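Local coordinates for titin,Decorin,Titin (Homo sapiens, PDB 6SDB), which forms two tandem titin Z-disc immunoglobulin domains, engineered to carry a KLER peptide from decorin, probably as a building block of a self-assembling protein scaffold, at residues 10-15 with 26-31; 35-40 with 83-88; 42-47 with 76-81; 69-74 with 94-99; 114-119 with 190-195. One frame throughout, in Å; residues are numbered along the deposited sequence.

Interaction 1 (10-15 with 26-31)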
# COMPACT_ATOMS: atom_id res chain seq x y z
N PHE A 10 10.88 23.75 12.89
CA PHE A 10 10.14 22.55 12.53
C PHE A 10 9.89 21.73 13.79
O PHE A 10 10.82 21.19 14.39
CB PHE A 10 10.89 21.75 11.47
CG PHE A 10 10.81 22.37 10.13
CD1 PHE A 10 9.69 22.20 9.35
CD2 PHE A 10 11.86 23.14 9.65
CE1 PHE A 10 9.60 22.78 8.10
CE2 PHE A 10 11.79 23.73 8.39
CZ PHE A 10 10.66 23.55 7.61
N THR A 11 8.62 21.66 14.19
CA THR A 11 8.19 20.81 15.30
C THR A 11 8.23 19.34 14.93
O THR A 11 8.58 18.50 15.76
CB THR A 11 6.75 21.21 15.66
OG1 THR A 11 6.77 22.43 16.41
CG2 THR A 11 6.05 20.12 16.42
N GLN A 12 7.92 19.03 13.67
CA GLN A 12 8.08 17.70 13.11
C GLN A 12 8.80 17.96 11.80
O GLN A 12 8.29 18.73 10.96
CB GLN A 12 6.76 16.98 12.89
CG GLN A 12 6.89 15.69 12.11
CD GLN A 12 5.55 15.18 11.59
OE1 GLN A 12 4.53 15.28 12.28
NE2 GLN A 12 5.55 14.63 10.38
N PRO A 13 9.99 17.42 11.61
CA PRO A 13 10.73 17.65 10.37
C PRO A 13 10.42 16.58 9.33
O PRO A 13 9.80 15.56 9.61
CB PRO A 13 12.18 17.54 10.85
CG PRO A 13 12.10 16.45 11.90
CD PRO A 13 10.74 16.54 12.53
N LEU A 14 10.88 16.85 8.11
CA LEU A 14 10.88 15.83 7.07
C LEU A 14 11.89 14.73 7.42
O LEU A 14 12.96 15.00 7.98
CB LEU A 14 11.24 16.46 5.72
CG LEU A 14 10.37 17.63 5.25
CD1 LEU A 14 10.70 17.99 3.82
CD2 LEU A 14 8.88 17.30 5.40
N GLN A 15 11.55 13.50 7.07
CA GLN A 15 12.46 12.37 7.23
C GLN A 15 12.66 11.69 5.89
O GLN A 15 11.71 11.55 5.12
CB GLN A 15 11.95 11.36 8.24
CG GLN A 15 11.86 11.92 9.62
CD GLN A 15 12.33 10.94 10.64
OE1 GLN A 15 12.42 11.26 11.82
NE2 GLN A 15 12.64 9.72 10.19
N THR A 26 4.61 10.73 0.47
CA THR A 26 4.12 11.89 1.20
C THR A 26 5.18 12.34 2.20
O THR A 26 5.82 11.52 2.85
CB THR A 26 2.78 11.63 1.94
OG1 THR A 26 3.02 10.87 3.13
CG2 THR A 26 1.81 10.89 1.07
N PHE A 27 5.33 13.66 2.30
CA PHE A 27 6.15 14.33 3.30
C PHE A 27 5.27 15.28 4.10
O PHE A 27 4.39 15.95 3.54
CB PHE A 27 7.29 15.12 2.66
CG PHE A 27 8.34 14.28 1.99
CD1 PHE A 27 9.27 13.58 2.73
CD2 PHE A 27 8.43 14.25 0.61
CE1 PHE A 27 10.27 12.83 2.11
CE2 PHE A 27 9.42 13.51 -0.02
CZ PHE A 27 10.35 12.80 0.73
N GLU A 28 5.47 15.33 5.41
CA GLU A 28 4.73 16.25 6.25
C GLU A 28 5.64 16.83 7.32
O GLU A 28 6.46 16.12 7.91
CB GLU A 28 3.55 15.53 6.90
CG GLU A 28 2.61 16.41 7.68
CD GLU A 28 1.43 15.62 8.19
OE1 GLU A 28 0.97 14.72 7.45
OE2 GLU A 28 0.97 15.89 9.33
N ALA A 29 5.44 18.11 7.61
CA ALA A 29 6.17 18.80 8.65
C ALA A 29 5.20 19.66 9.45
O ALA A 29 4.15 20.07 8.94
CB ALA A 29 7.28 19.70 8.08
N HIS A 30 5.55 19.90 10.71
CA HIS A 30 4.84 20.87 11.54
C HIS A 30 5.78 22.04 11.78
O HIS A 30 6.91 21.84 12.22
CB HIS A 30 4.39 20.28 12.87
CG HIS A 30 3.44 19.13 12.73
ND1 HIS A 30 3.08 18.60 11.51
CD2 HIS A 30 2.79 18.40 13.67
CE1 HIS A 30 2.25 17.59 11.70
NE2 HIS A 30 2.05 17.45 13.00
N ILE A 31 5.31 23.24 11.48
CA ILE A 31 6.10 24.46 11.60
C ILE A 31 5.45 25.36 12.63
O ILE A 31 4.22 25.49 12.66
CB ILE A 31 6.19 25.21 10.25
CG1 ILE A 31 6.92 24.37 9.22
CG2 ILE A 31 6.86 26.56 10.40
CD1 ILE A 31 6.03 23.97 8.10

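Interaction 2 (35-40 with 83-88)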
# COMPACT_ATOMS: atom_id res chain seq x y z
N PRO A 35 5.63 36.06 13.20
CA PRO A 35 4.38 35.74 12.50
C PRO A 35 4.44 34.39 11.78
O PRO A 35 5.53 33.81 11.69
CB PRO A 35 4.22 36.90 11.51
CG PRO A 35 5.59 37.46 11.35
CD PRO A 35 6.25 37.29 12.69
N VAL A 36 3.30 33.86 11.35
CA VAL A 36 3.27 32.52 10.76
C VAL A 36 4.22 32.45 9.57
O VAL A 36 4.14 33.30 8.66
CB VAL A 36 1.86 32.15 10.33
CG1 VAL A 36 1.91 30.92 9.43
CG2 VAL A 36 1.04 31.90 11.56
N PRO A 37 5.14 31.50 9.54
CA PRO A 37 6.15 31.50 8.48
C PRO A 37 5.52 31.16 7.14
O PRO A 37 4.54 30.42 7.05
CB PRO A 37 7.13 30.41 8.92
CG PRO A 37 6.84 30.17 10.37
CD PRO A 37 5.38 30.46 10.54
N GLU A 38 6.11 31.71 6.09
CA GLU A 38 5.77 31.36 4.72
C GLU A 38 6.64 30.19 4.30
O GLU A 38 7.85 30.16 4.58
CB GLU A 38 5.96 32.59 3.81
CG GLU A 38 5.68 32.38 2.33
CD GLU A 38 6.91 32.61 1.45
OE1 GLU A 38 7.85 33.34 1.87
OE2 GLU A 38 6.94 32.07 0.32
N VAL A 39 6.04 29.19 3.64
CA VAL A 39 6.71 27.93 3.34
C VAL A 39 6.76 27.72 1.83
O VAL A 39 5.85 28.13 1.11
CB VAL A 39 6.05 26.73 4.04
CG1 VAL A 39 6.22 26.84 5.55
CG2 VAL A 39 4.62 26.66 3.69
N SER A 40 7.88 27.15 1.37
CA SER A 40 8.15 26.85 -0.03
C SER A 40 8.84 25.50 -0.11
O SER A 40 9.72 25.20 0.71
CB SER A 40 9.05 27.89 -0.69
OG SER A 40 8.69 29.20 -0.32
N ALA A 83 10.75 27.40 5.72
CA ALA A 83 9.78 28.22 6.45
C ALA A 83 10.45 29.53 6.85
O ALA A 83 11.53 29.52 7.47
CB ALA A 83 9.26 27.48 7.69
N THR A 84 9.81 30.66 6.54
CA THR A 84 10.47 31.97 6.63
C THR A 84 9.56 33.03 7.22
O THR A 84 8.40 33.14 6.82
CB THR A 84 10.93 32.44 5.24
OG1 THR A 84 11.34 31.32 4.44
CG2 THR A 84 12.05 33.42 5.38
N ASN A 85 10.08 33.81 8.16
CA ASN A 85 9.46 35.07 8.56
C ASN A 85 10.57 36.06 8.87
O ASN A 85 11.75 35.81 8.59
CB ASN A 85 8.48 34.87 9.73
CG ASN A 85 9.12 34.25 10.96
OD1 ASN A 85 10.29 34.45 11.24
ND2 ASN A 85 8.33 33.49 11.70
N GLY A 86 10.19 37.21 9.44
CA GLY A 86 11.15 38.28 9.66
C GLY A 86 12.27 37.97 10.65
O GLY A 86 13.32 38.62 10.61
N SER A 87 12.09 36.95 11.49
CA SER A 87 13.04 36.67 12.54
C SER A 87 14.06 35.60 12.16
O SER A 87 15.01 35.38 12.92
CB SER A 87 12.32 36.21 13.82
OG SER A 87 11.16 36.99 14.10
N GLY A 88 13.88 34.94 11.03
CA GLY A 88 14.78 33.86 10.66
C GLY A 88 14.13 32.96 9.64
O GLY A 88 12.98 33.15 9.24

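Interaction 3 (42-47 with 76-81)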
# COMPACT_ATOMS: atom_id res chain seq x y z
N PHE A 42 11.08 22.60 -2.34
CA PHE A 42 12.13 22.53 -3.35
C PHE A 42 12.53 21.08 -3.57
O PHE A 42 12.54 20.28 -2.63
CB PHE A 42 13.35 23.34 -2.93
CG PHE A 42 13.08 24.81 -2.84
CD1 PHE A 42 12.75 25.39 -1.62
CD2 PHE A 42 13.12 25.61 -3.98
CE1 PHE A 42 12.47 26.74 -1.54
CE2 PHE A 42 12.84 26.96 -3.91
CZ PHE A 42 12.52 27.52 -2.68
N ARG A 43 12.84 20.74 -4.82
CA ARG A 43 13.53 19.50 -5.10
C ARG A 43 14.94 19.83 -5.56
O ARG A 43 15.14 20.79 -6.30
CB ARG A 43 12.81 18.65 -6.16
CG ARG A 43 13.46 17.28 -6.32
CD ARG A 43 12.91 16.48 -7.47
NE ARG A 43 13.58 16.84 -8.70
CZ ARG A 43 13.09 16.61 -9.91
NH1 ARG A 43 11.92 15.99 -10.02
NH2 ARG A 43 13.75 16.98 -11.00
N ASP A 44 15.90 19.05 -5.07
CA ASP A 44 17.31 19.15 -5.45
C ASP A 44 17.85 20.56 -5.28
O ASP A 44 18.58 21.09 -6.14
CB ASP A 44 17.53 18.61 -6.87
CG ASP A 44 17.39 17.11 -6.92
OD1 ASP A 44 17.88 16.46 -5.97
OD2 ASP A 44 16.76 16.59 -7.88
N GLY A 45 17.49 21.19 -4.18
CA GLY A 45 18.07 22.47 -3.85
C GLY A 45 17.38 23.67 -4.46
O GLY A 45 16.87 24.54 -3.73
N GLN A 46 17.38 23.77 -5.78
CA GLN A 46 17.04 25.03 -6.42
C GLN A 46 15.74 24.99 -7.21
O GLN A 46 15.32 26.05 -7.69
CB GLN A 46 18.18 25.45 -7.37
CG GLN A 46 18.86 24.29 -8.04
CD GLN A 46 20.04 24.73 -8.86
OE1 GLN A 46 20.48 25.89 -8.75
NE2 GLN A 46 20.58 23.81 -9.68
N VAL A 47 15.11 23.83 -7.34
CA VAL A 47 13.94 23.66 -8.21
C VAL A 47 12.66 23.83 -7.39
O VAL A 47 12.35 23.00 -6.53
CB VAL A 47 13.96 22.30 -8.90
CG1 VAL A 47 12.59 21.98 -9.50
CG2 VAL A 47 15.04 22.28 -9.97
N SER A 76 12.89 10.48 -7.34
CA SER A 76 13.95 10.42 -6.35
C SER A 76 14.75 11.72 -6.36
O SER A 76 14.92 12.36 -7.41
CB SER A 76 14.86 9.23 -6.62
OG SER A 76 14.14 8.00 -6.63
N GLY A 77 15.17 12.15 -5.19
CA GLY A 77 15.98 13.35 -5.07
C GLY A 77 15.88 13.88 -3.66
O GLY A 77 15.21 13.30 -2.81
N ARG A 78 16.55 15.01 -3.43
CA ARG A 78 16.54 15.65 -2.12
C ARG A 78 15.41 16.68 -2.08
O ARG A 78 15.26 17.48 -3.00
CB ARG A 78 17.91 16.25 -1.77
CG ARG A 78 18.12 17.74 -2.01
CD ARG A 78 19.61 18.11 -1.94
NE ARG A 78 20.12 18.34 -0.58
CZ ARG A 78 20.10 19.51 0.05
NH1 ARG A 78 19.57 20.58 -0.54
NH2 ARG A 78 20.60 19.62 1.28
N TYR A 79 14.57 16.58 -1.05
CA TYR A 79 13.39 17.43 -0.91
C TYR A 79 13.57 18.34 0.30
O TYR A 79 14.03 17.91 1.36
CB TYR A 79 12.13 16.58 -0.81
CG TYR A 79 11.77 15.96 -2.15
CD1 TYR A 79 12.33 14.75 -2.57
CD2 TYR A 79 10.90 16.62 -3.02
CE1 TYR A 79 12.01 14.20 -3.81
CE2 TYR A 79 10.58 16.09 -4.26
CZ TYR A 79 11.13 14.88 -4.66
OH TYR A 79 10.78 14.38 -5.92
N SER A 80 13.25 19.62 0.12
CA SER A 80 13.47 20.62 1.16
C SER A 80 12.21 21.45 1.37
O SER A 80 11.49 21.77 0.42
CB SER A 80 14.63 21.57 0.82
OG SER A 80 15.68 20.89 0.15
N LEU A 81 11.97 21.80 2.62
CA LEU A 81 10.90 22.69 3.01
C LEU A 81 11.54 23.87 3.71
O LEU A 81 12.33 23.68 4.65
CB LEU A 81 9.91 21.97 3.91
CG LEU A 81 8.74 22.77 4.44
CD1 LEU A 81 7.94 23.36 3.27
CD2 LEU A 81 7.90 21.84 5.30
O HOH W 1 9.49 14.93 -8.42

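Interaction 4 (69-74 with 94-99). With ACT (acetate ion), chain F.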
# COMPACT_ATOMS: atom_id res chain seq x y z
N PRO A 69 1.82 11.48 -5.98
CA PRO A 69 1.22 10.20 -6.37
C PRO A 69 1.96 9.58 -7.54
O PRO A 69 2.72 10.26 -8.25
CB PRO A 69 -0.21 10.56 -6.78
CG PRO A 69 -0.37 12.03 -6.49
CD PRO A 69 1.00 12.62 -6.42
N ALA A 70 1.72 8.28 -7.71
CA ALA A 70 2.19 7.53 -8.89
C ALA A 70 3.69 7.69 -9.07
O ALA A 70 4.19 7.98 -10.16
CB ALA A 70 1.44 7.97 -10.14
N VAL A 71 4.40 7.56 -7.95
CA VAL A 71 5.82 7.88 -7.92
C VAL A 71 6.60 7.01 -8.88
O VAL A 71 6.28 5.84 -9.11
CB VAL A 71 6.32 7.76 -6.47
CG1 VAL A 71 6.67 6.26 -6.09
CG2 VAL A 71 7.43 8.74 -6.30
N THR A 72 7.62 7.60 -9.49
CA THR A 72 8.56 6.88 -10.32
C THR A 72 9.98 7.29 -9.95
O THR A 72 10.18 8.22 -9.18
CB THR A 72 8.27 7.12 -11.79
OG1 THR A 72 9.25 6.43 -12.56
CG2 THR A 72 8.36 8.60 -12.12
N LYS A 73 10.97 6.62 -10.58
CA LYS A 73 12.37 6.83 -10.21
C LYS A 73 12.81 8.27 -10.48
O LYS A 73 13.70 8.80 -9.78
CB LYS A 73 13.28 5.84 -10.94
CG LYS A 73 13.41 4.46 -10.26
CD LYS A 73 14.64 3.69 -10.78
CE LYS A 73 15.22 2.69 -9.76
NZ LYS A 73 14.31 1.56 -9.45
N ALA A 74 12.15 8.94 -11.41
CA ALA A 74 12.47 10.33 -11.65
C ALA A 74 12.10 11.22 -10.47
O ALA A 74 12.60 12.35 -10.39
CB ALA A 74 11.75 10.81 -12.90
N ALA A 94 15.08 16.16 3.38
CA ALA A 94 15.06 14.71 3.41
C ALA A 94 15.23 14.22 1.99
O ALA A 94 14.92 14.92 1.02
CB ALA A 94 13.74 14.18 3.98
N GLU A 95 15.67 12.98 1.88
CA GLU A 95 15.79 12.37 0.58
C GLU A 95 14.62 11.41 0.38
O GLU A 95 14.18 10.75 1.32
CB GLU A 95 17.14 11.67 0.45
CG GLU A 95 17.36 11.01 -0.86
CD GLU A 95 18.42 9.95 -0.81
OE1 GLU A 95 18.75 9.39 -1.87
OE2 GLU A 95 18.95 9.69 0.29
N LEU A 96 14.13 11.36 -0.85
CA LEU A 96 13.14 10.39 -1.29
C LEU A 96 13.82 9.50 -2.32
O LEU A 96 14.34 9.99 -3.32
CB LEU A 96 11.91 11.07 -1.89
CG LEU A 96 10.95 10.19 -2.72
CD1 LEU A 96 10.29 9.14 -1.85
CD2 LEU A 96 9.91 11.01 -3.41
N LEU A 97 13.86 8.21 -2.05
CA LEU A 97 14.45 7.25 -2.97
C LEU A 97 13.37 6.26 -3.38
O LEU A 97 12.75 5.61 -2.53
CB LEU A 97 15.62 6.56 -2.28
CG LEU A 97 16.40 5.59 -3.12
CD1 LEU A 97 17.77 6.11 -3.21
CD2 LEU A 97 16.40 4.31 -2.37
N VAL A 98 13.11 6.16 -4.69
CA VAL A 98 12.06 5.31 -5.23
C VAL A 98 12.72 4.04 -5.73
O VAL A 98 13.52 4.08 -6.67
CB VAL A 98 11.30 6.02 -6.38
CG1 VAL A 98 10.25 5.10 -7.00
CG2 VAL A 98 10.66 7.31 -5.92
N LYS A 99 12.37 2.91 -5.13
CA LYS A 99 12.90 1.62 -5.51
C LYS A 99 11.81 0.74 -6.14
O LYS A 99 10.61 0.90 -5.86
CB LYS A 99 13.53 0.91 -4.31
CG LYS A 99 14.86 1.53 -3.90
CD LYS A 99 15.50 0.81 -2.72
CE LYS A 99 16.56 -0.19 -3.19
NZ LYS A 99 16.85 -1.26 -2.17
C ACT F . 15.52 -1.90 -7.26
O ACT F . 15.43 -1.02 -8.13
OXT ACT F . 15.72 -1.76 -6.03
CH3 ACT F . 15.37 -3.36 -7.76

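Interaction 5 (114-119 with 190-195)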
# COMPACT_ATOMS: atom_id res chain seq x y z
N MET A 114 -9.11 -29.98 3.12
CA MET A 114 -10.06 -30.03 4.23
C MET A 114 -11.17 -31.02 3.96
O MET A 114 -11.68 -31.13 2.84
CB MET A 114 -10.68 -28.65 4.47
CG MET A 114 -9.68 -27.55 4.69
SD MET A 114 -10.46 -26.02 5.17
CE MET A 114 -11.35 -26.60 6.63
N THR A 115 -11.58 -31.72 5.02
CA THR A 115 -12.77 -32.55 5.00
C THR A 115 -13.70 -32.06 6.09
O THR A 115 -13.34 -32.05 7.28
CB THR A 115 -12.45 -34.02 5.19
OG1 THR A 115 -11.54 -34.41 4.15
CG2 THR A 115 -13.71 -34.83 5.06
N VAL A 116 -14.88 -31.63 5.68
CA VAL A 116 -15.85 -30.98 6.54
C VAL A 116 -17.19 -31.65 6.32
O VAL A 116 -17.39 -32.38 5.34
CB VAL A 116 -15.97 -29.48 6.25
CG1 VAL A 116 -14.60 -28.86 6.08
CG2 VAL A 116 -16.78 -29.28 5.02
N ARG A 117 -18.11 -31.41 7.25
CA ARG A 117 -19.46 -31.90 7.01
C ARG A 117 -20.43 -30.91 6.39
O ARG A 117 -20.28 -29.68 6.45
CB ARG A 117 -20.04 -32.54 8.25
CG ARG A 117 -20.79 -33.74 7.78
CD ARG A 117 -21.03 -34.81 8.77
NE ARG A 117 -22.10 -35.63 8.20
CZ ARG A 117 -22.14 -36.95 8.04
NH1 ARG A 117 -21.03 -37.69 8.12
NH2 ARG A 117 -23.24 -37.45 7.51
N GLN A 118 -21.47 -31.50 5.82
CA GLN A 118 -22.50 -30.76 5.11
C GLN A 118 -23.15 -29.77 6.07
O GLN A 118 -23.48 -30.12 7.21
CB GLN A 118 -23.54 -31.76 4.58
CG GLN A 118 -24.57 -31.17 3.66
CD GLN A 118 -25.59 -32.19 3.15
OE1 GLN A 118 -25.47 -33.39 3.41
NE2 GLN A 118 -26.60 -31.71 2.44
N GLY A 119 -23.29 -28.54 5.61
CA GLY A 119 -23.79 -27.46 6.43
C GLY A 119 -22.71 -26.70 7.17
O GLY A 119 -22.97 -25.59 7.65
N ALA A 190 -5.51 -27.57 -3.51
CA ALA A 190 -5.98 -28.27 -2.32
C ALA A 190 -7.28 -28.98 -2.66
O ALA A 190 -8.02 -28.58 -3.56
CB ALA A 190 -6.21 -27.30 -1.17
N GLU A 191 -7.58 -30.03 -1.90
CA GLU A 191 -8.84 -30.74 -2.09
C GLU A 191 -9.81 -30.40 -0.96
O GLU A 191 -9.41 -30.28 0.21
CB GLU A 191 -8.64 -32.24 -2.16
CG GLU A 191 -9.92 -32.99 -2.49
CD GLU A 191 -10.25 -32.95 -3.97
OE1 GLU A 191 -9.46 -32.37 -4.74
OE2 GLU A 191 -11.29 -33.51 -4.36
N LEU A 192 -11.07 -30.17 -1.32
CA LEU A 192 -12.13 -30.01 -0.34
C LEU A 192 -13.13 -31.14 -0.51
O LEU A 192 -13.70 -31.32 -1.60
CB LEU A 192 -12.82 -28.66 -0.51
CG LEU A 192 -14.06 -28.49 0.38
CD1 LEU A 192 -13.64 -28.26 1.82
CD2 LEU A 192 -14.95 -27.35 -0.11
N LEU A 193 -13.36 -31.90 0.56
CA LEU A 193 -14.37 -32.94 0.58
C LEU A 193 -15.36 -32.65 1.69
O LEU A 193 -14.95 -32.47 2.84
CB LEU A 193 -13.76 -34.32 0.81
CG LEU A 193 -12.57 -34.60 -0.07
CD1 LEU A 193 -11.61 -35.50 0.68
CD2 LEU A 193 -13.07 -35.22 -1.35
N VAL A 194 -16.64 -32.67 1.37
CA VAL A 194 -17.70 -32.41 2.33
C VAL A 194 -18.61 -33.63 2.36
O VAL A 194 -19.13 -34.05 1.32
CB VAL A 194 -18.45 -31.10 1.99
CG1 VAL A 194 -17.45 -29.94 1.85
CG2 VAL A 194 -19.08 -31.21 0.71
N GLN A 195 -18.75 -34.24 3.52
CA GLN A 195 -19.48 -35.49 3.62
C GLN A 195 -20.99 -35.28 3.70
O GLN A 195 -21.46 -34.30 4.29
CB GLN A 195 -18.97 -36.27 4.82
CG GLN A 195 -19.45 -37.70 4.84
CD GLN A 195 -18.85 -38.48 5.98
OE1 GLN A 195 -17.94 -38.01 6.69
NE2 GLN A 195 -19.43 -39.65 6.24

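Interaction 1 (10-15 with 26-31)
A classic beta bulge joins T11 and Q12 to H30 where the first strand of the N-terminal titin immunoglobulin domain turns away from its partner. H30 O takes T11 N at 2.6 Å and, weakly, Q12 N. H30 N returns a bond to Q12 O at 3.0 Å. The extra residue shifts the antiparallel register by one between the F10–I31 pair and the Q12–H30 pair. Q12 reaches across the H30 imidazole. Its CG is anti to the backbone N (chi1 171°) and the chain runs on extended. This sets Q12 OE1 over a ring face, 3.3 Å from H30 CE1, with amide and ring 43° apart. Q12 CB also lies over the ring as a CH-pi contact. The F10 and I31 side chains lie alongside each other on the inner face. F10 CD1 is 3.7 Å from A29 CB. Further on, the L14 branch CD2 drops between F27 CB (3.8 Å) and A29 CB (3.9 Å). Strand 25-34 has strand 63-68 along its other edge, where F27, A29 and I31 make backbone bonds. F10, A29 and I31 meet L81 of strand 77-85 in the facing sheet, while L14 and F27 meet W41 of strand 38-43.

Interaction 2 (35-40 with 83-88)
N85 and P35 make the side-chain hydrogen bond of this contact, and backbone bonds between strands 38-43 and 77-85 make the rest of its polar part. Both strands belong to the N-terminal titin immunoglobulin domain. N85 ND2 donates to P35 O at 2.8 Å. It comes in the carbonyl plane, but P35 O lies 21° out of the amide plane of N85. N85 CG stands between its own backbone N and carbonyl carbon (chi1 57°), which turns the amide toward the 35-37 loop. The other end of the amide works locally: N85 OD1 accepts from S87 N at 3.1 Å, an Asx turn. It sits in the type I beta turn N85 to G88, which links this strand to strand 88-99. Within these segments the antiparallel pairing covers two residue pairs, and it continues with S40 and K82. E38 and T84 form a hydrogen-bonded pair, with E38 N to T84 O at 2.8 Å and T84 N to E38 O at 2.8 Å. V39 and A83 form the next, non-hydrogen-bonded pair. The apolar contacts centre on the A83 methyl. A83 CB touches P37 CB at 3.8 Å and V39 CG1 at 3.8 Å. These three side chains also meet I31 of the facing sheet, and P8 packs on P37, A83 and N85. P37 lies beside N85, with P37 CG 3.9 Å from N85 ND2. N85 ND2 has a weak second partner, Q6 O. One amide thus bonds the loop before strand 38-43 and the hairpin turn through both its ends, which should limit its rotation.

Interaction 3 (42-47 with 76-81)
R43 lays its aliphatic chain over one face of the Y79 ring. R43 CG sits 4.0 Å from the Y79 ring centroid, a CH-pi contact offset toward the rim. R43 CD is 3.4 Å from Y79 OH. The chain then bends at chi3 (85°), and the guanidinium stands 86° to the ring, so the charged group is not stacked on it. A water bridges the two polar ends: it accepts from R43 NH1 and donates to Y79 OH at 2.9 Å. Y79 OH also bonds to N75 O, four residues back, as in the tyrosine corner of Greek-key immunoglobulin domains. D44 ties the turn after strand 38-43 to the start of strand 77-85. D44 N donates to R78 O at 2.7 Å. R78 N donates to D44 OD1 at 3.2 Å, from above the carboxylate plane. D44 OD2 makes a long, weak salt bridge to R43 NE at 3.3 Å. F42 and S80 form a hydrogen-bonded antiparallel pair, through both backbone bonds. All these residues are titin sequence, but L49, which touches R43 and Y79, appears to belong to the grafted KLER peptide. Strand 77-85 lies between strand 38-43 and strand 88-99, with Y79 bonded to A94 on that second edge. The Y79 ring meets F27 of strand 25-34 and packs on L66 and I68 of strand 63-68.

Interaction 4 (69-74 with 94-99)
The loop carrying V71, T72 and K73 crosses strand 94-99 beside V98, the two chain directions being 75° apart. The closest CA atoms are those of K73 and V98, 5.2 Å apart, and no hydrogen bond spans the two segments. The contact is therefore made by side chains against side chains and carbonyl groups. V71 and V98 meet tip to tip. V71 CG2 touches V98 CG2 at 3.6 Å, and V71 CG1 lies 3.9 Å from V98 CG1. V98 has CG1 anti to its backbone N (chi1 177°) and CG2 beside that N, and both branches face the loop. V98 CG2 also reaches T72 O at 3.4 Å. L96 adds a looser contact, L96 CD2 to V71 CG2 at 4.4 Å. In the immunoglobulin fold this loop joins strand 63-68 of one sheet to strand 77-85 of the other, here in the N-terminal titin domain. It passes the end of the domain that leads into the second one. V71 is held by backbone bonds to G22 and S23 and packs on V19 of strand 17-20. T72 N bonds to N75 OD1, and V98 N bonds to S76 OG, at the end of the same loop. K73 runs past the V98 carbonyl. K73 CG lies 3.6 Å from V98 O, and the chain bends at its last torsion (chi4 65°). K73 NZ bonds to one acetate oxygen, ACT O, at 3.1 Å. The other, ACT OXT, is 3.4 Å from K99 CE. The acetate probably comes from the crystallisation liquor.

Interaction 5 (114-119 with 190-195)
V116 O is met by two groups of strand 184-195: Q195 N donates to it at 2.9 Å, and V194 CA makes a CA-H...O contact at 3.0 Å. L193 O is used in the same way from the other strand, by V116 N at 3.0 Å and by T115 CA. M114 supplies the other main backbone bonds. M114 N donates to E191 O at 2.9 Å, and M114 O accepts from L193 N at 2.9 Å. A weak bond from Q118 N to Q195 O follows where strand 114-117 ends. The pairing is parallel, with the strand directions 22° apart. In the I-set immunoglobulin fold this is the short edge strand, often called A', added beside the last strand, G. Here it lies in the C-terminal titin domain. On the inner face M114 and V116 pair with L192 and V194. V116 and V194 lie side by side, and CG2 of V116 is the branch that meets V194 CG1. L192 CD1 touches M114 CB at 4.0 Å. M114 also packs on V122 and L124, and L192 on V122, all in strand 122-131 of the opposing sheet. The outer face is polar at one end. Q195 runs out extended and places CG over a face of the R117 guanidinium, 3.6 Å from R117 NH1. The two flat groups are 47° apart, and R117 is poorly ordered. T115 OG1 lies 3.6 Å from L193 CD1. Near the start of 190-195, E191 N bonds to S113 OG and E191 OE1 to T174 OG1.

From the N terminus, interaction 1 closes first, a short loop holding strand 17-20 within the N-terminal domain. Interaction 2 then closes a longer loop, from residue 35 to 88. Interaction 3 falls inside that loop, pairing the same two strands, nearer the end of 38-43 and the start of 77-85. Interaction 4 crosses both, because its first segment lies inside their loops and its second follows them. Interaction 1 touches interactions 2, 3 and 4, joining the two sheets through the domain interior. Interactions 3 and 4 meet through strands 77-85 and 88-99. Interaction 5 closes a 70-residue loop in the C-terminal domain, from edge strand 114-117 to last strand 184-195, centre-to-centre about 48 Å from interaction 4.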